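Local structure of putative aldehyde dehydrogenase AldY (Bacillus subtilis, 4DNG) at residues 224-229 and 249-254. The protein probably oxidises aldehydes to carboxylates with NAD(+) as the electron acceptor, and may help protect the cell against stress from ethanol and related compounds. Numbering follows the deposited sequence.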
ATOM      1  N   PRO A 224       5.811 -14.316   1.695  1.00 58.43           N
ATOM      2  CA  PRO A 224       5.606 -13.194   2.611  1.00 54.40           C
ATOM      3  C   PRO A 224       4.587 -12.212   2.100  1.00 61.88           C
ATOM      4  O   PRO A 224       4.545 -11.963   0.889  1.00 69.86           O
ATOM      5  CB  PRO A 224       6.987 -12.497   2.637  1.00 56.05           C
ATOM      6  CG  PRO A 224       7.634 -12.871   1.358  1.00 49.18           C
ATOM      7  CD  PRO A 224       7.140 -14.266   1.048  1.00 50.50           C
ATOM      8  N   ARG A 225       3.808 -11.616   3.007  1.00 61.16           N
ATOM      9  CA  ARG A 225       2.750 -10.682   2.598  1.00 59.33           C
ATOM     10  C   ARG A 225       3.091  -9.201   2.768  1.00 65.73           C
ATOM     11  O   ARG A 225       2.358  -8.333   2.297  1.00 65.85           O
ATOM     12  CB  ARG A 225       1.428 -11.047   3.249  1.00 61.00           C
ATOM     13  CG  ARG A 225       0.640 -12.033   2.416  1.00 63.58           C
ATOM     14  CD  ARG A 225      -0.480 -12.684   3.198  1.00 73.65           C
ATOM     15  NE  ARG A 225      -0.691 -14.055   2.720  1.00 82.07           N
ATOM     16  CZ  ARG A 225      -1.854 -14.554   2.307  1.00 85.94           C
ATOM     17  NH1 ARG A 225      -2.955 -13.811   2.326  1.00 80.63           N
ATOM     18  NH2 ARG A 225      -1.919 -15.815   1.892  1.00 84.49           N
ATOM     19  N   LEU A 226       4.230  -8.927   3.409  1.00 66.04           N
ATOM     20  CA  LEU A 226       4.787  -7.575   3.474  1.00 57.79           C
ATOM     21  C   LEU A 226       6.296  -7.616   3.317  1.00 59.11           C
ATOM     22  O   LEU A 226       6.959  -8.472   3.921  1.00 59.12           O
ATOM     23  CB  LEU A 226       4.426  -6.909   4.786  1.00 61.23           C
ATOM     24  CG  LEU A 226       5.082  -5.585   5.161  1.00 70.38           C
ATOM     25  CD1 LEU A 226       4.329  -4.409   4.606  1.00 74.06           C
ATOM     26  CD2 LEU A 226       5.100  -5.474   6.664  1.00 75.82           C
ATOM     27  N   ILE A 227       6.816  -6.712   2.481  1.00 54.99           N
ATOM     28  CA  ILE A 227       8.237  -6.433   2.390  1.00 52.04           C
ATOM     29  C   ILE A 227       8.472  -5.142   3.137  1.00 56.11           C
ATOM     30  O   ILE A 227       7.872  -4.112   2.822  1.00 61.72           O
ATOM     31  CB  ILE A 227       8.751  -6.159   0.959  1.00 55.58           C
ATOM     32  CG1 ILE A 227       8.180  -7.126  -0.079  1.00 52.06           C
ATOM     33  CG2 ILE A 227      10.280  -6.194   0.942  1.00 50.73           C
ATOM     34  CD1 ILE A 227       8.544  -8.560   0.182  1.00 51.16           C
ATOM     35  N   SER A 228       9.371  -5.208   4.104  1.00 57.20           N
ATOM     36  CA  SER A 228       9.822  -4.067   4.871  1.00 56.37           C
ATOM     37  C   SER A 228      11.279  -3.804   4.448  1.00 58.06           C
ATOM     38  O   SER A 228      12.103  -4.707   4.524  1.00 56.75           O
ATOM     39  CB  SER A 228       9.720  -4.421   6.363  1.00 56.74           C
ATOM     40  OG  SER A 228      10.216  -3.378   7.167  1.00 65.98           O
ATOM     41  N   PHE A 229      11.583  -2.589   3.980  1.00 58.60           N
ATOM     42  CA  PHE A 229      12.910  -2.245   3.446  1.00 54.95           C
ATOM     43  C   PHE A 229      13.316  -0.813   3.796  1.00 59.74           C
ATOM     44  O   PHE A 229      12.492   0.109   3.743  1.00 61.35           O
ATOM     45  CB  PHE A 229      12.928  -2.435   1.913  1.00 60.78           C
ATOM     46  CG  PHE A 229      14.217  -1.992   1.232  1.00 55.15           C
ATOM     47  CD1 PHE A 229      15.358  -2.787   1.270  1.00 57.25           C
ATOM     48  CD2 PHE A 229      14.273  -0.799   0.521  1.00 56.55           C
ATOM     49  CE1 PHE A 229      16.541  -2.387   0.644  1.00 59.58           C
ATOM     50  CE2 PHE A 229      15.444  -0.394  -0.114  1.00 60.80           C
ATOM     51  CZ  PHE A 229      16.585  -1.189  -0.046  1.00 59.36           C
ATOM     52  N   ARG A 249       2.122  -6.028   0.451  1.00 62.62           N
ATOM     53  CA  ARG A 249       2.244  -4.714   1.073  1.00 60.27           C
ATOM     54  C   ARG A 249       3.729  -4.330   1.153  1.00 54.47           C
ATOM     55  O   ARG A 249       4.591  -5.176   1.039  1.00 53.02           O
ATOM     56  CB  ARG A 249       1.581  -4.686   2.462  1.00 68.30           C
ATOM     57  CG  ARG A 249       0.129  -5.139   2.472  1.00 75.77           C
ATOM     58  CD  ARG A 249      -0.736  -4.221   3.318  1.00 93.68           C
ATOM     59  NE  ARG A 249      -0.631  -4.498   4.749  1.00102.61           N
ATOM     60  CZ  ARG A 249      -1.578  -5.082   5.484  1.00 94.02           C
ATOM     61  NH1 ARG A 249      -1.364  -5.283   6.777  1.00 98.67           N
ATOM     62  NH2 ARG A 249      -2.731  -5.465   4.948  1.00 78.17           N
ATOM     63  N   MET A 250       4.033  -3.050   1.319  1.00 56.18           N
ATOM     64  CA  MET A 250       5.406  -2.634   1.332  1.00 50.74           C
ATOM     65  C   MET A 250       5.666  -1.408   2.205  1.00 58.03           C
ATOM     66  O   MET A 250       5.081  -0.356   2.020  1.00 68.97           O
ATOM     67  CB  MET A 250       5.960  -2.533  -0.102  1.00 52.70           C
ATOM     68  CG  MET A 250       5.647  -1.294  -0.908  1.00 67.01           C
ATOM     69  SD  MET A 250       6.057  -1.607  -2.636  1.00 74.42           S
ATOM     70  CE  MET A 250       4.436  -1.889  -3.343  1.00 53.83           C
ATOM     71  N   ALA A 251       6.525  -1.581   3.201  1.00 58.49           N
ATOM     72  CA  ALA A 251       6.939  -0.482   4.064  1.00 57.77           C
ATOM     73  C   ALA A 251       8.353  -0.115   3.656  1.00 62.42           C
ATOM     74  O   ALA A 251       9.331  -0.672   4.147  1.00 73.51           O
ATOM     75  CB  ALA A 251       6.892  -0.900   5.536  1.00 54.01           C
ATOM     76  N   LEU A 252       8.443   0.811   2.724  1.00 62.17           N
ATOM     77  CA  LEU A 252       9.703   1.234   2.180  1.00 59.56           C
ATOM     78  C   LEU A 252      10.161   2.536   2.830  1.00 60.52           C
ATOM     79  O   LEU A 252       9.372   3.451   3.024  1.00 60.91           O
ATOM     80  CB  LEU A 252       9.575   1.390   0.659  1.00 55.34           C
ATOM     81  CG  LEU A 252       9.129   0.164  -0.130  1.00 62.25           C
ATOM     82  CD1 LEU A 252       9.235   0.434  -1.629  1.00 55.33           C
ATOM     83  CD2 LEU A 252       9.929  -1.089   0.250  1.00 55.32           C
ATOM     84  N   GLU A 253      11.435   2.606   3.191  1.00 66.65           N
ATOM     85  CA  GLU A 253      12.036   3.865   3.650  1.00 69.67           C
ATOM     86  C   GLU A 253      13.276   4.158   2.818  1.00 67.77           C
ATOM     87  O   GLU A 253      14.222   3.355   2.763  1.00 70.41           O
ATOM     88  CB  GLU A 253      12.370   3.786   5.131  1.00 81.16           C
ATOM     89  CG  GLU A 253      12.944   5.063   5.708  1.00 92.83           C
ATOM     90  CD  GLU A 253      12.499   5.290   7.137  1.00105.82           C
ATOM     91  OE1 GLU A 253      13.370   5.573   7.994  1.00114.94           O
ATOM     92  OE2 GLU A 253      11.276   5.182   7.393  1.00100.19           O
ATOM     93  N   LEU A 254      13.271   5.299   2.151  1.00 62.72           N
ATOM     94  CA  LEU A 254      14.244   5.531   1.080  1.00 70.26           C
ATOM     95  C   LEU A 254      14.969   6.860   1.228  1.00 76.87           C
ATOM     96  O   LEU A 254      14.385   7.858   1.656  1.00 91.65           O
ATOM     97  CB  LEU A 254      13.538   5.433  -0.294  1.00 61.16           C
ATOM     98  CG  LEU A 254      12.714   4.150  -0.482  1.00 57.64           C
ATOM     99  CD1 LEU A 254      11.815   4.228  -1.690  1.00 56.25           C
ATOM    100  CD2 LEU A 254      13.596   2.909  -0.590  1.00 51.99           C
TER
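Five backbone hydrogen bonds link residues 225-229 to the parallel strand 249-254. R249 N donates to R225 O, and R249 O accepts from I227 N at 3.1 Å; A251 N binds I227 O, F229 N binds A251 O (172° at the hydrogen), and E253 N binds F229 O at 2.8 Å. E253, the predicted active-site glutamate, also pairs through its backbone with G231. CA-H...O contacts from L226, S228, M250 and L252 reach the same carbonyls, the shortest from M250 CA to I227 O (3.2 Å). The strands are consecutive in a right-handed beta-alpha-beta unit of the Rossmann-like NAD-binding domain, and helix 233-246 makes the crossover. On the face covered by that helix, F229 and L252 touch I239. L252 CD2 packs on F229 CB at 3.7 Å, whereas L254 CD2 meets the F229 ring edge-on, 3.8 Å from CE2. F229 also touches V235 of the probable NAD site. On the face carrying L226, S228, R249 and A251, L226 CD1 lies 3.5 Å from R249 CB, placed by CG anti to the backbone N (chi1 170°). Polar ends bind elsewhere: S228 OG to S163, R249 NH1 to the E467 and T469 carbonyls, R225 by salt bridge to D429 of the second subunit.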